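Local atomic coordinates of purine phosphoribosyltransferase (Pyrococcus horikoshii, PDB entry 1VDM), a protein that probably transfers the phosphoribosyl group of phosphoribosyl pyrophosphate to a purine base. Residues Asp28-Val33 / Ile51-Ile56; Lys84-Val89 / Leu109-Ile114; Val92-Lys97 / Ala120-Thr125. One frame throughout, in Å; residues are numbered along the deposited sequence.

Interaction 1: Asp28-Val33 / Ile51-Ile56; sequences DVIIGV and IPLKVI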
# COMPACT_ATOMS: atom_id res chain seq x y z
N ASP G 28 -5.66 38.09 -14.36
CA ASP G 28 -6.72 37.37 -15.05
C ASP G 28 -6.10 36.29 -15.94
O ASP G 28 -6.76 35.31 -16.30
CB ASP G 28 -7.54 38.33 -15.92
CG ASP G 28 -8.16 39.45 -15.12
OD1 ASP G 28 -8.77 40.37 -15.73
OD2 ASP G 28 -8.04 39.43 -13.87
N VAL G 29 -4.84 36.49 -16.29
CA VAL G 29 -4.14 35.55 -17.15
C VAL G 29 -2.62 35.64 -16.97
O VAL G 29 -2.09 36.69 -16.60
CB VAL G 29 -4.49 35.82 -18.63
CG1 VAL G 29 -4.09 37.24 -19.01
CG2 VAL G 29 -3.79 34.81 -19.53
N ILE G 30 -1.94 34.53 -17.20
CA ILE G 30 -0.49 34.48 -17.08
C ILE G 30 0.13 34.13 -18.42
O ILE G 30 -0.38 33.29 -19.17
CB ILE G 30 -0.02 33.41 -16.07
CG1 ILE G 30 -0.50 33.75 -14.66
CG2 ILE G 30 1.49 33.34 -16.08
CD1 ILE G 30 -0.09 32.72 -13.62
N ILE G 31 1.23 34.79 -18.72
CA ILE G 31 1.96 34.56 -19.96
C ILE G 31 3.38 34.15 -19.57
O ILE G 31 4.16 34.96 -19.06
CB ILE G 31 1.99 35.83 -20.84
CG1 ILE G 31 0.55 36.24 -21.17
CG2 ILE G 31 2.77 35.56 -22.12
CD1 ILE G 31 0.42 37.59 -21.81
N GLY G 32 3.68 32.87 -19.77
CA GLY G 32 5.00 32.37 -19.43
C GLY G 32 5.94 32.45 -20.61
O GLY G 32 5.61 32.00 -21.71
N VAL G 33 7.12 33.03 -20.38
CA VAL G 33 8.17 33.11 -21.38
C VAL G 33 9.06 31.87 -21.37
O VAL G 33 9.68 31.51 -20.38
CB VAL G 33 9.01 34.35 -21.07
CG1 VAL G 33 10.06 34.56 -22.17
CG2 VAL G 33 8.12 35.58 -20.99
N ILE G 51 -5.58 30.02 -12.78
CA ILE G 51 -5.91 31.03 -13.78
C ILE G 51 -5.24 30.60 -15.08
O ILE G 51 -4.12 30.08 -15.07
CB ILE G 51 -5.40 32.43 -13.37
CG1 ILE G 51 -3.88 32.40 -13.19
CG2 ILE G 51 -6.10 32.90 -12.09
CD1 ILE G 51 -3.30 33.73 -12.82
N PRO G 52 -5.91 30.82 -16.22
CA PRO G 52 -5.39 30.45 -17.54
C PRO G 52 -3.91 30.78 -17.80
O PRO G 52 -3.42 31.84 -17.42
CB PRO G 52 -6.34 31.18 -18.49
CG PRO G 52 -6.79 32.36 -17.69
CD PRO G 52 -7.05 31.74 -16.35
N LEU G 53 -3.22 29.86 -18.47
CA LEU G 53 -1.81 30.03 -18.78
C LEU G 53 -1.56 30.05 -20.29
O LEU G 53 -1.94 29.12 -21.01
CB LEU G 53 -0.98 28.91 -18.17
CG LEU G 53 0.51 28.95 -18.50
CD1 LEU G 53 1.14 30.16 -17.84
CD2 LEU G 53 1.19 27.68 -18.01
N LYS G 54 -0.94 31.13 -20.76
CA LYS G 54 -0.61 31.25 -22.17
C LYS G 54 0.91 31.15 -22.32
O LYS G 54 1.65 31.67 -21.48
CB LYS G 54 -1.13 32.58 -22.73
CG LYS G 54 -2.64 32.56 -22.96
CD LYS G 54 -3.14 33.85 -23.60
CE LYS G 54 -4.63 33.75 -23.92
NZ LYS G 54 -4.93 32.64 -24.86
N VAL G 55 1.36 30.46 -23.35
CA VAL G 55 2.79 30.30 -23.56
C VAL G 55 3.32 31.03 -24.79
O VAL G 55 2.72 30.98 -25.87
CB VAL G 55 3.16 28.82 -23.67
CG1 VAL G 55 4.64 28.67 -23.99
CG2 VAL G 55 2.84 28.11 -22.37
N ILE G 56 4.44 31.71 -24.62
CA ILE G 56 5.08 32.42 -25.72
C ILE G 56 6.55 32.04 -25.75
O ILE G 56 7.18 31.88 -24.70
CB ILE G 56 4.94 33.96 -25.58
CG1 ILE G 56 5.31 34.63 -26.90
CG2 ILE G 56 5.81 34.47 -24.44
CD1 ILE G 56 4.85 36.07 -27.03

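Interaction 2: Lys84-Val89 / Leu109-Ile114; sequences KRVVIV and LGAKEI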
# COMPACT_ATOMS: atom_id res chain seq x y z
N LYS G 84 -8.27 42.65 -19.47
CA LYS G 84 -7.68 41.57 -18.69
C LYS G 84 -6.36 41.96 -18.04
O LYS G 84 -5.46 42.46 -18.71
CB LYS G 84 -7.46 40.33 -19.56
CG LYS G 84 -8.72 39.55 -19.86
CD LYS G 84 -8.41 38.33 -20.70
CE LYS G 84 -9.62 37.44 -20.87
NZ LYS G 84 -9.33 36.31 -21.80
N ARG G 85 -6.27 41.76 -16.74
CA ARG G 85 -5.05 42.08 -16.00
C ARG G 85 -4.03 41.03 -16.42
O ARG G 85 -4.25 39.83 -16.23
CB ARG G 85 -5.30 41.97 -14.50
CG ARG G 85 -6.68 42.44 -14.07
CD ARG G 85 -6.75 43.94 -14.00
NE ARG G 85 -6.10 44.44 -12.80
CZ ARG G 85 -6.42 44.05 -11.57
NH1 ARG G 85 -7.39 43.16 -11.40
NH2 ARG G 85 -5.79 44.56 -10.52
N VAL G 86 -2.92 41.46 -17.00
CA VAL G 86 -1.92 40.50 -17.43
C VAL G 86 -0.67 40.52 -16.57
O VAL G 86 -0.27 41.56 -16.05
CB VAL G 86 -1.50 40.75 -18.89
CG1 VAL G 86 -0.49 39.71 -19.32
CG2 VAL G 86 -2.73 40.72 -19.79
N VAL G 87 -0.07 39.35 -16.40
CA VAL G 87 1.17 39.22 -15.64
C VAL G 87 2.06 38.29 -16.44
O VAL G 87 1.70 37.14 -16.72
CB VAL G 87 0.93 38.66 -14.20
CG1 VAL G 87 0.19 37.34 -14.26
CG2 VAL G 87 2.26 38.48 -13.48
N ILE G 88 3.21 38.81 -16.86
CA ILE G 88 4.18 38.05 -17.64
C ILE G 88 5.19 37.45 -16.67
O ILE G 88 5.75 38.16 -15.84
CB ILE G 88 4.89 38.95 -18.67
CG1 ILE G 88 3.86 39.45 -19.68
CG2 ILE G 88 6.00 38.19 -19.37
CD1 ILE G 88 4.41 40.38 -20.73
N VAL G 89 5.39 36.14 -16.77
CA VAL G 89 6.30 35.43 -15.89
C VAL G 89 7.50 34.91 -16.66
O VAL G 89 7.36 34.25 -17.69
CB VAL G 89 5.60 34.25 -15.20
CG1 VAL G 89 6.54 33.61 -14.19
CG2 VAL G 89 4.33 34.74 -14.52
N LEU G 109 -2.61 42.51 -28.34
CA LEU G 109 -3.81 41.75 -28.01
C LEU G 109 -4.76 42.57 -27.13
O LEU G 109 -5.79 42.06 -26.67
CB LEU G 109 -3.44 40.43 -27.32
CG LEU G 109 -2.68 39.42 -28.19
CD1 LEU G 109 -2.36 38.16 -27.39
CD2 LEU G 109 -3.53 39.07 -29.40
N GLY G 110 -4.40 43.82 -26.90
CA GLY G 110 -5.23 44.72 -26.11
C GLY G 110 -5.17 44.59 -24.60
O GLY G 110 -6.16 44.86 -23.92
N ALA G 111 -4.03 44.18 -24.07
CA ALA G 111 -3.89 44.02 -22.62
C ALA G 111 -4.33 45.26 -21.83
O ALA G 111 -3.86 46.37 -22.08
CB ALA G 111 -2.46 43.67 -22.27
N LYS G 112 -5.24 45.04 -20.88
CA LYS G 112 -5.73 46.11 -20.03
C LYS G 112 -4.53 46.64 -19.25
O LYS G 112 -3.95 47.67 -19.62
CB LYS G 112 -6.79 45.54 -19.07
CG LYS G 112 -7.34 46.50 -18.02
CD LYS G 112 -8.36 45.79 -17.13
CE LYS G 112 -8.81 46.64 -15.94
NZ LYS G 112 -7.73 46.87 -14.94
N GLU G 113 -4.15 45.94 -18.19
CA GLU G 113 -3.01 46.33 -17.36
C GLU G 113 -1.96 45.24 -17.52
O GLU G 113 -2.29 44.08 -17.77
CB GLU G 113 -3.44 46.44 -15.90
CG GLU G 113 -2.54 47.30 -15.02
CD GLU G 113 -3.00 47.34 -13.57
OE1 GLU G 113 -4.23 47.27 -13.33
OE2 GLU G 113 -2.14 47.44 -12.66
N ILE G 114 -0.69 45.60 -17.38
CA ILE G 114 0.38 44.62 -17.51
C ILE G 114 1.41 44.75 -16.41
O ILE G 114 1.92 45.84 -16.15
CB ILE G 114 1.10 44.75 -18.86
CG1 ILE G 114 0.12 44.49 -20.01
CG2 ILE G 114 2.26 43.76 -18.93
CD1 ILE G 114 0.69 44.78 -21.38

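Interaction 3: Val92-Lys97 / Ala120-Thr125; sequences VSDTGK and AMKPWT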
# COMPACT_ATOMS: atom_id res chain seq x y z
N VAL G 92 14.30 35.28 -15.39
CA VAL G 92 15.18 36.39 -15.04
C VAL G 92 15.25 37.45 -16.14
O VAL G 92 15.17 37.17 -17.33
CB VAL G 92 16.58 35.82 -14.77
CG1 VAL G 92 17.14 35.19 -16.05
CG2 VAL G 92 17.51 36.93 -14.32
N SER G 93 15.38 38.71 -15.69
CA SER G 93 15.51 39.81 -16.64
C SER G 93 16.98 40.21 -16.81
O SER G 93 17.55 40.95 -16.03
CB SER G 93 14.72 40.99 -16.07
OG SER G 93 14.38 41.89 -17.12
N ASP G 94 17.61 39.64 -17.86
CA ASP G 94 19.03 39.93 -18.06
C ASP G 94 19.24 41.25 -18.81
O ASP G 94 19.66 42.25 -18.26
CB ASP G 94 19.66 38.78 -18.84
CG ASP G 94 21.17 38.82 -18.62
OD1 ASP G 94 21.80 37.78 -18.79
OD2 ASP G 94 21.68 39.87 -18.26
N THR G 95 18.97 41.22 -20.13
CA THR G 95 19.07 42.46 -20.89
C THR G 95 17.70 43.10 -21.10
O THR G 95 17.58 44.29 -21.37
CB THR G 95 19.72 42.16 -22.24
OG1 THR G 95 18.91 41.24 -22.97
CG2 THR G 95 21.11 41.54 -22.02
N GLY G 96 16.65 42.30 -20.95
CA GLY G 96 15.30 42.79 -21.13
C GLY G 96 14.90 42.67 -22.58
O GLY G 96 13.83 43.11 -23.01
N LYS G 97 15.79 42.05 -23.34
CA LYS G 97 15.59 41.85 -24.76
C LYS G 97 14.29 41.08 -25.02
O LYS G 97 13.38 41.57 -25.69
CB LYS G 97 16.79 41.09 -25.31
CG LYS G 97 16.85 40.93 -26.82
CD LYS G 97 18.05 40.07 -27.21
CE LYS G 97 18.01 38.69 -26.54
NZ LYS G 97 19.21 37.86 -26.84
N ALA G 120 14.52 36.52 -10.81
CA ALA G 120 15.67 37.40 -10.62
C ALA G 120 15.84 38.40 -11.74
O ALA G 120 15.22 38.28 -12.80
CB ALA G 120 16.94 36.56 -10.48
N MET G 121 16.68 39.39 -11.50
CA MET G 121 16.97 40.41 -12.50
C MET G 121 18.42 40.84 -12.38
O MET G 121 19.04 40.70 -11.32
CB MET G 121 16.08 41.65 -12.32
CG MET G 121 16.49 42.55 -11.16
SD MET G 121 16.78 44.29 -11.65
CE MET G 121 18.14 44.70 -10.57
N LYS G 122 18.96 41.35 -13.48
CA LYS G 122 20.33 41.83 -13.49
C LYS G 122 20.29 43.35 -13.63
O LYS G 122 19.51 43.89 -14.42
CB LYS G 122 21.09 41.14 -14.63
CG LYS G 122 21.36 39.67 -14.31
CD LYS G 122 21.82 38.89 -15.51
CE LYS G 122 22.31 37.51 -15.09
NZ LYS G 122 22.87 36.75 -16.24
N PRO G 123 21.11 44.06 -12.84
CA PRO G 123 21.24 45.52 -12.77
C PRO G 123 21.07 46.34 -14.05
O PRO G 123 20.45 47.41 -14.04
CB PRO G 123 22.62 45.71 -12.16
CG PRO G 123 22.73 44.56 -11.23
CD PRO G 123 22.19 43.41 -12.07
N TRP G 124 21.60 45.84 -15.16
CA TRP G 124 21.53 46.58 -16.41
C TRP G 124 20.31 46.41 -17.28
O TRP G 124 20.10 47.18 -18.22
CB TRP G 124 22.75 46.22 -17.26
CG TRP G 124 22.96 44.75 -17.37
CD1 TRP G 124 22.27 43.89 -18.17
CD2 TRP G 124 23.91 43.97 -16.64
NE1 TRP G 124 22.73 42.61 -17.98
CE2 TRP G 124 23.73 42.63 -17.04
CE3 TRP G 124 24.89 44.26 -15.68
CZ2 TRP G 124 24.50 41.58 -16.52
CZ3 TRP G 124 25.65 43.22 -15.16
CH2 TRP G 124 25.45 41.90 -15.58
N THR G 125 19.49 45.40 -16.98
CA THR G 125 18.28 45.13 -17.77
C THR G 125 17.52 46.40 -18.19
O THR G 125 17.49 47.39 -17.46
CB THR G 125 17.32 44.24 -16.98
OG1 THR G 125 16.19 43.91 -17.80
CG2 THR G 125 16.82 44.97 -15.74

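Interaction 1: Asp28-Val33 / Ile51-Ile56
Ile30 and Lys54 are joined by the shortest of four backbone hydrogen bonds that pair Asp28-Val33 with Ile51-Ile56, from Lys54 N to Ile30 O at 2.7 Å. Before it Ile30 N donates to Pro52 O (3.1 Å); beyond it Gly32 N donates to Lys54 O, and Ile56 N to Gly32 O, in regular parallel alternation. These strands are the two ends of a beta-alpha-beta unit, and its helix 38-47 covers the face that carries Ile30, Leu53 and Val55, while helix 97-107 lies over Ile31, Val33 and Ile56. Apolar packing is centred on Ile30. Its CG1 branch, anti to the carbonyl carbon (chi1 -64°), meets Ile51 CD1 at 3.4 Å, the two side chains crossing at about a right angle. The other branch, CG2, rests 3.7 Å from Leu53 CD1. Cut back to an alanine, Ile30 would probably leave Ile51 CD1 without its partner, thin the packing on Leu53 CD1 and open a gap beneath helix 38-47. On the opposite face Ile31 CG2 touches Ile56 CG2 at 4.0 Å. The Lys54 chain runs off from the paired strands, and its NZ is bonded to His78 O.

Interaction 2: Lys84-Val89 / Leu109-Ile114
Lys112 lies along Lys84 and Arg85, and its side chain touches both on the way to its tip. CB sits against the backbone of Lys84, 3.3 Å from Lys84 N. With CG anti to the backbone N (chi1 175°), the chain then runs out beside Arg85, so that CD comes 4.0 Å from Arg85 CD, and CE packs on the same carbon. A bend at the last torsion (chi4 -68°) brings NZ to 3.2 Å from Arg85 CD. NZ also lies 3.6 Å from Arg85 NE, a proximity of like charges that Glu113 probably eases: its OE1 forms a salt bridge with Arg85 NE at 3.4 Å, a weak bond at the guanidinium edge, and a long one with Lys112 NZ. The guanidinium and carboxylate planes are 39° apart.

This charged group marks one end of a beta-alpha-beta crossover, in which strand 85-90 is linked through helix 97-107 to its parallel neighbour 113-118. Gly110, at positive phi, ends that helix in a Schellman motif. The strands are joined firmly by Val86 N donating to Glu113 O at 2.8 Å; the bond from Lys112 N to Lys84 O is weak. On the face away from Arg85, Val86 CG2 meets Ala111 CB at 3.9 Å, and Val86 CB lies 4.2 Å from Ile114 CG1. Ile88 CD1 makes a looser contact with Ile114 CG2, and Val106 of helix 97-107 packs on Ile88, Ala111 and Ile114.

Interaction 3: Val92-Lys97 / Ala120-Thr125
Residues Val92-Lys97, which lead from strand 92-93 through a loop into helix 97-107, hold the latter part of what is, by sequence, probably the phosphoribosyl pyrophosphate motif of type I phosphoribosyltransferases. Ala120-Thr125 braces them through a short parallel pairing and a set of side-chain bonds. Ser93 N donates to Ala120 O, and Lys122 N donates to Ser93 O, both at 2.9 Å. Beside this pairing Val92 CG2 packs on Ala120 CB.

Asp94 binds with both carboxylate oxygens. CG is anti to the backbone N (chi1 -159°), which carries the carboxylate to Lys122 and Trp124. OD1 forms a salt bridge with Lys122 NZ at 3.0 Å, met from above the carboxylate plane, whereas OD2 receives Trp124 NE1 at 2.9 Å nearly along its C-O axis. The carboxylate and the indole are turned 35° apart. Lys122 is extended beyond CG, and its CB lies 3.7 Å above one face of the Trp124 ring, toward the rim. A type I turn from Lys122 to Thr125 folds the chain back toward Ser93.

In this family the glycine-containing end of the motif typically cradles the 5'-phosphate, and here that end is built as an ST turn: Thr95 OG1 accepts from Lys97 N, the first residue of helix 97-107. Gly96, at the N-cap, has positive phi (88°), and its N lies 3.6 Å from Thr125 OG1. Thr125 OG1 donates to Ser93 OG at 2.8 Å; Ser93 OG is bonded also to Val127 O, and Thr125 OG1 to Val127 N, so both hydroxyls are held twice.

Overall arrangement
From the N terminus, interaction 1 closes first, bringing strand 53-61 back beside strand 29-33 after helix 38-47, and it is complete before interaction 2 opens. Residues 84-89 then enter the same sheet on the other edge of strand 29-33: Ile31 O and Val89 N are probably hydrogen-bonded, as are Asp28 N and Arg85 O. Interaction 3 opens at 92-97, where the chain enters helix 97-107; interaction 2 closes at 109-114 after that helix, and interaction 3 closes at 120-125. Interactions 2 and 3 thus cross along the chain. Their centres lie about 20 Å apart. Strands 85-90 and 113-118 pair in the main sheet, and the strands that follow each of them, 92-93 and 120-121, pair in the smaller one.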